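Local coordinates for protein fumarylacetoacetate hydrolase (Burkholderia xenovorans, PDB 5TI1) that probably hydrolyses fumarylacetoacetate to fumarate and acetoacetate, the last step of phenylalanine and tyrosine breakdown, and carries a bound magnesium ion, at residues L314-V328 with I341-Q355. Sequence-based numbering, arbitrary orientation.
Sequences LRHDGEHAFDITLEV and ITRTNFKHMYWTMAQ
L326 and V328 pair with T344 and T342 as the antiparallel hydrogen-bonded positions of a β-hairpin, strands 325-328 and 341-345 having N-to-C directions 160° apart and axes 4.6 Å apart. Beyond F346 N, which binds I324 O, side chains and water replace the ladder. The amide of N345, its CG anti to the backbone N (chi1 -162°), lies across the partner chain: ND2 approaches D323 OD1 nearly along its C-O bond at 2.8 Å, the oxygen tilted from the amide plane, whereas OD1 takes a weak bond from I324 N and closes an Asx turn with K347 N. On the buried side I324 CD1 lies 3.8 Å from F346 CD2, and M353 CE reaches F322 CE1 at 3.6 Å; strand 223-233, which supplies magnesium ligands, packs against F346 and M353. Farther along, the H316 ring meets T352 OG1 through NE2 (3.0 Å) while Q355 stacks its amide over one face, planes 13° apart, and sends NE2 to L314 O (2.8 Å). The other face carries H320. T352 and Q355 also form the capping box that starts helix 353-362. Polar groups thus make two separate junctions: N345 carries the hairpin past its last paired residues, and H316 and L314 are fastened to the helix start.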
ATOM      1  N   LEU B 314      -1.361  -9.164 -22.873  1.00 36.09           N
ATOM      2  CA  LEU B 314      -2.405  -9.698 -22.003  1.00 38.09           C
ATOM      3  C   LEU B 314      -2.941 -11.058 -22.445  1.00 39.63           C
ATOM      4  O   LEU B 314      -3.845 -11.595 -21.790  1.00 40.67           O
ATOM      5  CB  LEU B 314      -3.568  -8.703 -21.903  1.00 39.31           C
ATOM      6  CG  LEU B 314      -3.292  -7.442 -21.088  1.00 34.71           C
ATOM      7  CD1 LEU B 314      -4.307  -6.368 -21.408  1.00 39.03           C
ATOM      8  CD2 LEU B 314      -3.305  -7.766 -19.610  1.00 33.37           C
ATOM      9  N   ARG B 315      -2.416 -11.634 -23.523  1.00 38.83           N
ATOM     10  CA  ARG B 315      -2.965 -12.865 -24.077  1.00 40.58           C
ATOM     11  C   ARG B 315      -2.350 -14.087 -23.404  1.00 42.65           C
ATOM     12  O   ARG B 315      -1.175 -14.081 -23.037  1.00 39.33           O
ATOM     13  CB  ARG B 315      -2.724 -12.925 -25.588  1.00 48.87           C
ATOM     14  CG  ARG B 315      -3.347 -11.778 -26.354  1.00 42.61           C
ATOM     15  CD  ARG B 315      -3.079 -11.894 -27.839  1.00 47.33           C
ATOM     16  NE  ARG B 315      -3.386 -10.640 -28.521  1.00 51.09           N
ATOM     17  CZ  ARG B 315      -3.049 -10.361 -29.775  1.00 53.56           C
ATOM     18  NH1 ARG B 315      -2.384 -11.249 -30.505  1.00 55.46           N
ATOM     19  NH2 ARG B 315      -3.376  -9.186 -30.300  1.00 54.47           N
ATOM     20  N   HIS B 316      -3.158 -15.134 -23.229  1.00 41.50           N
ATOM     21  CA  HIS B 316      -2.629 -16.416 -22.782  1.00 43.70           C
ATOM     22  C   HIS B 316      -3.477 -17.551 -23.343  1.00 49.52           C
ATOM     23  O   HIS B 316      -4.710 -17.472 -23.357  1.00 49.17           O
ATOM     24  CB  HIS B 316      -2.538 -16.525 -21.244  1.00 45.16           C
ATOM     25  CG  HIS B 316      -3.814 -16.219 -20.507  1.00 41.34           C
ATOM     26  ND1 HIS B 316      -5.059 -16.279 -21.093  1.00 46.69           N
ATOM     27  CD2 HIS B 316      -4.024 -15.849 -19.221  1.00 48.42           C
ATOM     28  CE1 HIS B 316      -5.982 -15.956 -20.203  1.00 50.56           C
ATOM     29  NE2 HIS B 316      -5.381 -15.693 -19.056  1.00 43.09           N
ATOM     30  N   ASP B 317      -2.798 -18.593 -23.818  1.00 44.94           N
ATOM     31  CA  ASP B 317      -3.429 -19.826 -24.251  1.00 51.17           C
ATOM     32  C   ASP B 317      -3.844 -20.670 -23.049  1.00 48.52           C
ATOM     33  O   ASP B 317      -3.365 -20.484 -21.922  1.00 45.21           O
ATOM     34  CB  ASP B 317      -2.478 -20.640 -25.133  1.00 55.15           C
ATOM     35  CG  ASP B 317      -2.037 -19.886 -26.363  1.00 59.01           C
ATOM     36  OD1 ASP B 317      -2.901 -19.263 -27.014  1.00 61.87           O
ATOM     37  OD2 ASP B 317      -0.826 -19.916 -26.675  1.00 61.80           O
ATOM     38  N   GLY B 318      -4.730 -21.622 -23.309  1.00 48.68           N
ATOM     39  CA  GLY B 318      -5.159 -22.549 -22.294  1.00 50.27           C
ATOM     40  C   GLY B 318      -6.200 -21.954 -21.362  1.00 52.06           C
ATOM     41  O   GLY B 318      -6.760 -20.876 -21.590  1.00 47.36           O
ATOM     42  N   GLU B 319      -6.457 -22.692 -20.288  1.00 49.51           N
ATOM     43  CA  GLU B 319      -7.504 -22.360 -19.333  1.00 47.15           C
ATOM     44  C   GLU B 319      -6.904 -21.696 -18.098  1.00 44.86           C
ATOM     45  O   GLU B 319      -5.933 -22.194 -17.519  1.00 44.31           O
ATOM     46  CB  GLU B 319      -8.287 -23.612 -18.934  1.00 48.68           C
ATOM     47  CG  GLU B 319      -9.015 -24.277 -20.084  1.00 51.09           C
ATOM     48  CD  GLU B 319      -9.662 -25.586 -19.676  1.00 57.09           C
ATOM     49  OE1 GLU B 319      -9.448 -26.025 -18.525  1.00 54.84           O
ATOM     50  OE2 GLU B 319     -10.380 -26.176 -20.509  1.00 63.14           O
ATOM     51  N   HIS B 320      -7.497 -20.584 -17.683  1.00 43.67           N
ATOM     52  CA  HIS B 320      -6.946 -19.848 -16.556  1.00 41.56           C
ATOM     53  C   HIS B 320      -8.007 -19.370 -15.576  1.00 40.86           C
ATOM     54  O   HIS B 320      -7.700 -18.514 -14.732  1.00 41.30           O
ATOM     55  CB  HIS B 320      -6.118 -18.680 -17.073  1.00 40.40           C
ATOM     56  CG  HIS B 320      -4.878 -19.115 -17.789  1.00 40.76           C
ATOM     57  ND1 HIS B 320      -3.694 -19.381 -17.135  1.00 39.80           N
ATOM     58  CD2 HIS B 320      -4.650 -19.369 -19.100  1.00 46.52           C
ATOM     59  CE1 HIS B 320      -2.781 -19.749 -18.015  1.00 40.46           C
ATOM     60  NE2 HIS B 320      -3.338 -19.759 -19.214  1.00 41.84           N
ATOM     61  N   ALA B 321      -9.228 -19.885 -15.659  1.00 42.19           N
ATOM     62  CA  ALA B 321     -10.283 -19.615 -14.696  1.00 41.75           C
ATOM     63  C   ALA B 321     -10.373 -20.763 -13.701  1.00 44.33           C
ATOM     64  O   ALA B 321      -9.822 -21.847 -13.915  1.00 47.20           O
ATOM     65  CB  ALA B 321     -11.634 -19.412 -15.389  1.00 43.08           C
ATOM     66  N   PHE B 322     -11.072 -20.510 -12.598  1.00 41.36           N
ATOM     67  CA  PHE B 322     -11.199 -21.494 -11.537  1.00 41.60           C
ATOM     68  C   PHE B 322     -12.645 -21.558 -11.073  1.00 48.34           C
ATOM     69  O   PHE B 322     -13.307 -20.530 -10.898  1.00 47.15           O
ATOM     70  CB  PHE B 322     -10.249 -21.185 -10.381  1.00 39.81           C
ATOM     71  CG  PHE B 322      -8.802 -21.415 -10.729  1.00 39.50           C
ATOM     72  CD1 PHE B 322      -8.059 -20.424 -11.350  1.00 38.52           C
ATOM     73  CD2 PHE B 322      -8.199 -22.636 -10.473  1.00 46.07           C
ATOM     74  CE1 PHE B 322      -6.730 -20.643 -11.693  1.00 38.92           C
ATOM     75  CE2 PHE B 322      -6.864 -22.863 -10.819  1.00 44.77           C
ATOM     76  CZ  PHE B 322      -6.136 -21.868 -11.433  1.00 39.11           C
ATOM     77  N   ASP B 323     -13.125 -22.786 -10.902  1.00 43.71           N
ATOM     78  CA  ASP B 323     -14.519 -23.083 -10.571  1.00 49.37           C
ATOM     79  C   ASP B 323     -14.656 -23.048  -9.052  1.00 43.55           C
ATOM     80  O   ASP B 323     -14.496 -24.059  -8.368  1.00 47.42           O
ATOM     81  CB  ASP B 323     -14.901 -24.431 -11.168  1.00 46.98           C
ATOM     82  CG  ASP B 323     -16.352 -24.792 -10.949  1.00 54.79           C
ATOM     83  OD1 ASP B 323     -17.100 -24.024 -10.307  1.00 47.36           O
ATOM     84  OD2 ASP B 323     -16.741 -25.874 -11.428  1.00 54.54           O
ATOM     85  N   ILE B 324     -14.932 -21.859  -8.518  1.00 42.04           N
ATOM     86  CA  ILE B 324     -15.037 -21.624  -7.075  1.00 40.81           C
ATOM     87  C   ILE B 324     -16.450 -21.135  -6.802  1.00 48.73           C
ATOM     88  O   ILE B 324     -16.812 -20.020  -7.196  1.00 40.48           O
ATOM     89  CB  ILE B 324     -14.016 -20.606  -6.556  1.00 38.77           C
ATOM     90  CG1 ILE B 324     -12.602 -20.891  -7.070  1.00 38.54           C
ATOM     91  CG2 ILE B 324     -14.010 -20.612  -5.041  1.00 44.94           C
ATOM     92  CD1 ILE B 324     -11.558 -19.918  -6.502  1.00 36.60           C
ATOM     93  N   THR B 325     -17.252 -21.975  -6.152  1.00 42.01           N
ATOM     94  CA  THR B 325     -18.585 -21.571  -5.730  1.00 42.22           C
ATOM     95  C   THR B 325     -18.459 -20.583  -4.576  1.00 48.19           C
ATOM     96  O   THR B 325     -17.715 -20.827  -3.623  1.00 39.44           O
ATOM     97  CB  THR B 325     -19.404 -22.796  -5.310  1.00 43.80           C
ATOM     98  OG1 THR B 325     -19.671 -23.609  -6.458  1.00 45.73           O
ATOM     99  CG2 THR B 325     -20.730 -22.381  -4.689  1.00 43.89           C
ATOM    100  N   LEU B 326     -19.159 -19.455  -4.676  1.00 39.82           N
ATOM    101  CA  LEU B 326     -19.135 -18.417  -3.652  1.00 38.42           C
ATOM    102  C   LEU B 326     -20.550 -18.097  -3.182  1.00 43.47           C
ATOM    103  O   LEU B 326     -21.496 -18.101  -3.980  1.00 39.88           O
ATOM    104  CB  LEU B 326     -18.463 -17.149  -4.190  1.00 40.95           C
ATOM    105  CG  LEU B 326     -17.040 -17.295  -4.724  1.00 41.11           C
ATOM    106  CD1 LEU B 326     -16.664 -16.072  -5.538  1.00 42.79           C
ATOM    107  CD2 LEU B 326     -16.035 -17.506  -3.606  1.00 38.29           C
ATOM    108  N   GLU B 327     -20.688 -17.811  -1.882  1.00 37.64           N
ATOM    109  CA  GLU B 327     -21.967 -17.463  -1.279  1.00 41.45           C
ATOM    110  C   GLU B 327     -21.750 -16.384  -0.230  1.00 39.75           C
ATOM    111  O   GLU B 327     -20.678 -16.279   0.370  1.00 35.06           O
ATOM    112  CB  GLU B 327     -22.661 -18.671  -0.616  1.00 41.10           C
ATOM    113  CG  GLU B 327     -22.920 -19.839  -1.558  1.00 56.22           C
ATOM    114  CD  GLU B 327     -23.867 -20.881  -0.973  1.00 61.21           C
ATOM    115  OE1 GLU B 327     -24.323 -20.695   0.173  1.00 53.72           O
ATOM    116  OE2 GLU B 327     -24.153 -21.883  -1.668  1.00 61.02           O
ATOM    117  N   VAL B 328     -22.782 -15.584  -0.009  1.00 36.29           N
ATOM    118  CA  VAL B 328     -22.762 -14.568   1.031  1.00 34.95           C
ATOM    119  C   VAL B 328     -24.051 -14.706   1.821  1.00 35.58           C
ATOM    120  O   VAL B 328     -25.126 -14.885   1.237  1.00 37.01           O
ATOM    121  CB  VAL B 328     -22.607 -13.145   0.453  1.00 37.58           C
ATOM    122  CG1 VAL B 328     -22.690 -12.083   1.559  1.00 37.22           C
ATOM    123  CG2 VAL B 328     -21.275 -13.019  -0.339  1.00 33.60           C
ATOM    124  N   ILE B 341     -27.857 -14.178   0.553  1.00 39.13           N
ATOM    125  CA  ILE B 341     -28.252 -13.055  -0.288  1.00 42.66           C
ATOM    126  C   ILE B 341     -27.670 -13.132  -1.692  1.00 44.16           C
ATOM    127  O   ILE B 341     -28.159 -12.419  -2.584  1.00 40.50           O
ATOM    128  CB  ILE B 341     -27.883 -11.708   0.363  1.00 37.79           C
ATOM    129  CG1 ILE B 341     -26.359 -11.589   0.529  1.00 37.43           C
ATOM    130  CG2 ILE B 341     -28.653 -11.539   1.680  1.00 37.55           C
ATOM    131  CD1 ILE B 341     -25.872 -10.162   0.752  1.00 39.20           C
ATOM    132  N   THR B 342     -26.650 -13.954  -1.921  1.00 41.41           N
ATOM    133  CA  THR B 342     -26.193 -14.178  -3.284  1.00 42.99           C
ATOM    134  C   THR B 342     -25.430 -15.495  -3.351  1.00 45.67           C
ATOM    135  O   THR B 342     -24.904 -15.974  -2.343  1.00 39.78           O
ATOM    136  CB  THR B 342     -25.331 -13.011  -3.783  1.00 42.06           C
ATOM    137  OG1 THR B 342     -25.119 -13.148  -5.193  1.00 42.64           O
ATOM    138  CG2 THR B 342     -23.992 -12.951  -3.045  1.00 37.44           C
ATOM    139  N   ARG B 343     -25.418 -16.089  -4.549  1.00 41.93           N
ATOM    140  CA  ARG B 343     -24.620 -17.272  -4.858  1.00 42.39           C
ATOM    141  C   ARG B 343     -24.040 -17.070  -6.251  1.00 42.82           C
ATOM    142  O   ARG B 343     -24.796 -16.837  -7.194  1.00 44.08           O
ATOM    143  CB  ARG B 343     -25.463 -18.556  -4.823  1.00 45.57           C
ATOM    144  CG  ARG B 343     -26.171 -18.859  -3.501  1.00 46.79           C
ATOM    145  CD  ARG B 343     -27.181 -20.015  -3.672  1.00 46.12           C
ATOM    146  NE  ARG B 343     -27.769 -20.430  -2.398  1.00 74.97           N
ATOM    147  CZ  ARG B 343     -28.789 -19.816  -1.797  1.00 73.97           C
ATOM    148  NH1 ARG B 343     -29.345 -18.743  -2.349  1.00 79.09           N
ATOM    149  NH2 ARG B 343     -29.250 -20.265  -0.634  1.00 65.12           N
ATOM    150  N   THR B 344     -22.719 -17.135  -6.386  1.00 41.85           N
ATOM    151  CA  THR B 344     -22.105 -16.940  -7.700  1.00 48.94           C
ATOM    152  C   THR B 344     -20.874 -17.838  -7.809  1.00 48.70           C
ATOM    153  O   THR B 344     -20.732 -18.813  -7.064  1.00 42.19           O
ATOM    154  CB  THR B 344     -21.784 -15.454  -7.933  1.00 52.91           C
ATOM    155  OG1 THR B 344     -21.354 -15.267  -9.288  1.00 41.65           O
ATOM    156  CG2 THR B 344     -20.682 -14.985  -7.000  1.00 39.01           C
ATOM    157  N   ASN B 345     -19.986 -17.517  -8.756  1.00 45.54           N
ATOM    158  CA  ASN B 345     -18.806 -18.324  -9.025  1.00 41.81           C
ATOM    159  C   ASN B 345     -17.686 -17.426  -9.531  1.00 40.59           C
ATOM    160  O   ASN B 345     -17.921 -16.521 -10.333  1.00 41.57           O
ATOM    161  CB  ASN B 345     -19.095 -19.428 -10.061  1.00 47.54           C
ATOM    162  CG  ASN B 345     -18.053 -20.539 -10.035  1.00 44.13           C
ATOM    163  OD1 ASN B 345     -16.883 -20.322 -10.363  1.00 43.31           O
ATOM    164  ND2 ASN B 345     -18.473 -21.735  -9.625  1.00 45.32           N
ATOM    165  N   PHE B 346     -16.468 -17.692  -9.056  1.00 39.53           N
ATOM    166  CA  PHE B 346     -15.290 -16.964  -9.513  1.00 38.43           C
ATOM    167  C   PHE B 346     -15.007 -17.193 -11.004  1.00 44.22           C
ATOM    168  O   PHE B 346     -14.362 -16.355 -11.642  1.00 41.16           O
ATOM    169  CB  PHE B 346     -14.105 -17.386  -8.637  1.00 37.31           C
ATOM    170  CG  PHE B 346     -12.805 -16.693  -8.958  1.00 38.70           C
ATOM    171  CD1 PHE B 346     -12.664 -15.328  -8.785  1.00 34.81           C
ATOM    172  CD2 PHE B 346     -11.705 -17.427  -9.387  1.00 40.32           C
ATOM    173  CE1 PHE B 346     -11.442 -14.696  -9.057  1.00 33.76           C
ATOM    174  CE2 PHE B 346     -10.487 -16.804  -9.659  1.00 45.20           C
ATOM    175  CZ  PHE B 346     -10.353 -15.440  -9.489  1.00 33.98           C
ATOM    176  N   LYS B 347     -15.517 -18.277 -11.590  1.00 41.43           N
ATOM    177  CA  LYS B 347     -15.205 -18.575 -12.986  1.00 42.73           C
ATOM    178  C   LYS B 347     -15.749 -17.538 -13.962  1.00 48.35           C
ATOM    179  O   LYS B 347     -15.322 -17.536 -15.118  1.00 49.68           O
ATOM    180  CB  LYS B 347     -15.742 -19.957 -13.373  1.00 44.73           C
ATOM    181  CG  LYS B 347     -17.246 -20.043 -13.517  1.00 46.11           C
ATOM    182  CD  LYS B 347     -17.673 -21.491 -13.673  1.00 48.04           C
ATOM    183  CE  LYS B 347     -19.186 -21.632 -13.749  1.00 49.50           C
ATOM    184  NZ  LYS B 347     -19.579 -22.977 -14.239  1.00 55.38           N
ATOM    185  N   HIS B 348     -16.647 -16.644 -13.532  1.00 42.63           N
ATOM    186  CA  HIS B 348     -17.258 -15.679 -14.445  1.00 43.22           C
ATOM    187  C   HIS B 348     -16.401 -14.444 -14.707  1.00 41.86           C
ATOM    188  O   HIS B 348     -16.769 -13.628 -15.562  1.00 42.43           O
ATOM    189  CB  HIS B 348     -18.611 -15.233 -13.902  1.00 43.50           C
ATOM    190  CG  HIS B 348     -19.579 -16.357 -13.735  1.00 48.60           C
ATOM    191  ND1 HIS B 348     -19.852 -17.250 -14.747  1.00 46.99           N
ATOM    192  CD2 HIS B 348     -20.329 -16.743 -12.676  1.00 50.57           C
ATOM    193  CE1 HIS B 348     -20.737 -18.135 -14.323  1.00 52.00           C
ATOM    194  NE2 HIS B 348     -21.042 -17.850 -13.068  1.00 54.21           N
ATOM    195  N   MET B 349     -15.292 -14.272 -13.998  1.00 40.19           N
ATOM    196  CA  MET B 349     -14.481 -13.071 -14.180  1.00 38.90           C
ATOM    197  C   MET B 349     -13.931 -12.969 -15.605  1.00 39.75           C
ATOM    198  O   MET B 349     -13.484 -13.956 -16.198  1.00 40.64           O
ATOM    199  CB  MET B 349     -13.347 -13.057 -13.162  1.00 37.14           C
ATOM    200  CG  MET B 349     -13.834 -12.983 -11.717  1.00 36.21           C
ATOM    201  SD  MET B 349     -14.975 -11.608 -11.374  1.00 37.96           S
ATOM    202  CE  MET B 349     -13.846 -10.438 -10.602  1.00 40.89           C
ATOM    203  N   TYR B 350     -13.989 -11.752 -16.153  1.00 39.55           N
ATOM    204  CA  TYR B 350     -13.540 -11.485 -17.518  1.00 40.39           C
ATOM    205  C   TYR B 350     -12.015 -11.464 -17.623  1.00 40.80           C
ATOM    206  O   TYR B 350     -11.456 -11.861 -18.650  1.00 40.14           O
ATOM    207  CB  TYR B 350     -14.125 -10.151 -17.979  1.00 46.21           C
ATOM    208  CG  TYR B 350     -14.020  -9.852 -19.457  1.00 41.89           C
ATOM    209  CD1 TYR B 350     -12.925  -9.170 -19.973  1.00 45.76           C
ATOM    210  CD2 TYR B 350     -15.032 -10.218 -20.331  1.00 43.90           C
ATOM    211  CE1 TYR B 350     -12.833  -8.877 -21.332  1.00 42.46           C
ATOM    212  CE2 TYR B 350     -14.954  -9.931 -21.685  1.00 47.57           C
ATOM    213  CZ  TYR B 350     -13.852  -9.262 -22.181  1.00 45.95           C
ATOM    214  OH  TYR B 350     -13.771  -8.977 -23.528  1.00 49.79           O
ATOM    215  N   TRP B 351     -11.325 -10.981 -16.593  1.00 43.37           N
ATOM    216  CA  TRP B 351      -9.863 -10.944 -16.576  1.00 36.42           C
ATOM    217  C   TRP B 351      -9.359 -11.945 -15.546  1.00 35.75           C
ATOM    218  O   TRP B 351      -9.833 -11.960 -14.408  1.00 36.26           O
ATOM    219  CB  TRP B 351      -9.338  -9.539 -16.250  1.00 34.99           C
ATOM    220  CG  TRP B 351      -9.677  -8.475 -17.264  1.00 35.64           C
ATOM    221  CD1 TRP B 351     -10.653  -7.524 -17.162  1.00 46.07           C
ATOM    222  CD2 TRP B 351      -9.026  -8.243 -18.527  1.00 45.82           C
ATOM    223  NE1 TRP B 351     -10.650  -6.718 -18.279  1.00 36.58           N
ATOM    224  CE2 TRP B 351      -9.666  -7.140 -19.133  1.00 48.09           C
ATOM    225  CE3 TRP B 351      -7.966  -8.862 -19.202  1.00 36.49           C
ATOM    226  CZ2 TRP B 351      -9.283  -6.645 -20.385  1.00 37.66           C
ATOM    227  CZ3 TRP B 351      -7.586  -8.366 -20.451  1.00 45.40           C
ATOM    228  CH2 TRP B 351      -8.241  -7.267 -21.024  1.00 37.80           C
ATOM    229  N   THR B 352      -8.401 -12.778 -15.937  1.00 36.02           N
ATOM    230  CA  THR B 352      -7.872 -13.771 -15.015  1.00 39.98           C
ATOM    231  C   THR B 352      -6.829 -13.158 -14.085  1.00 36.34           C
ATOM    232  O   THR B 352      -6.361 -12.035 -14.280  1.00 32.88           O
ATOM    233  CB  THR B 352      -7.241 -14.926 -15.779  1.00 36.70           C
ATOM    234  OG1 THR B 352      -6.086 -14.436 -16.473  1.00 38.05           O
ATOM    235  CG2 THR B 352      -8.242 -15.498 -16.765  1.00 38.65           C
ATOM    236  N   MET B 353      -6.449 -13.944 -13.071  1.00 33.29           N
ATOM    237  CA  MET B 353      -5.347 -13.564 -12.194  1.00 31.76           C
ATOM    238  C   MET B 353      -4.058 -13.357 -12.976  1.00 37.83           C
ATOM    239  O   MET B 353      -3.312 -12.408 -12.716  1.00 35.73           O
ATOM    240  CB  MET B 353      -5.149 -14.635 -11.123  1.00 36.59           C
ATOM    241  CG  MET B 353      -6.282 -14.733 -10.117  1.00 31.64           C
ATOM    242  SD  MET B 353      -6.016 -16.083  -8.945  1.00 35.57           S
ATOM    243  CE  MET B 353      -6.353 -17.506  -9.986  1.00 35.50           C
ATOM    244  N   ALA B 354      -3.772 -14.249 -13.931  1.00 32.77           N
ATOM    245  CA  ALA B 354      -2.572 -14.098 -14.744  1.00 32.69           C
ATOM    246  C   ALA B 354      -2.577 -12.756 -15.462  1.00 38.43           C
ATOM    247  O   ALA B 354      -1.574 -12.027 -15.463  1.00 34.23           O
ATOM    248  CB  ALA B 354      -2.471 -15.255 -15.744  1.00 34.33           C
ATOM    249  N   GLN B 355      -3.716 -12.405 -16.061  1.00 33.12           N
ATOM    250  CA  GLN B 355      -3.797 -11.150 -16.792  1.00 32.97           C
ATOM    251  C   GLN B 355      -3.676  -9.963 -15.849  1.00 40.41           C
ATOM    252  O   GLN B 355      -3.020  -8.967 -16.176  1.00 30.79           O
ATOM    253  CB  GLN B 355      -5.098 -11.102 -17.584  1.00 34.37           C
ATOM    254  CG  GLN B 355      -5.124 -12.119 -18.720  1.00 36.06           C
ATOM    255  CD  GLN B 355      -6.453 -12.161 -19.432  1.00 37.60           C
ATOM    256  OE1 GLN B 355      -7.517 -12.135 -18.798  1.00 37.66           O
ATOM    257  NE2 GLN B 355      -6.408 -12.231 -20.760  1.00 41.79           N
TER
HETATM  258  O   HOH W   1      -8.077 -16.525 -12.790  1.00 25.06           O
HETATM  259  O   HOH W   2      -5.018 -17.053 -13.936  1.00 26.49           O
HETATM  260  O   HOH W   3     -11.891 -17.553 -12.792  1.00 30.81           O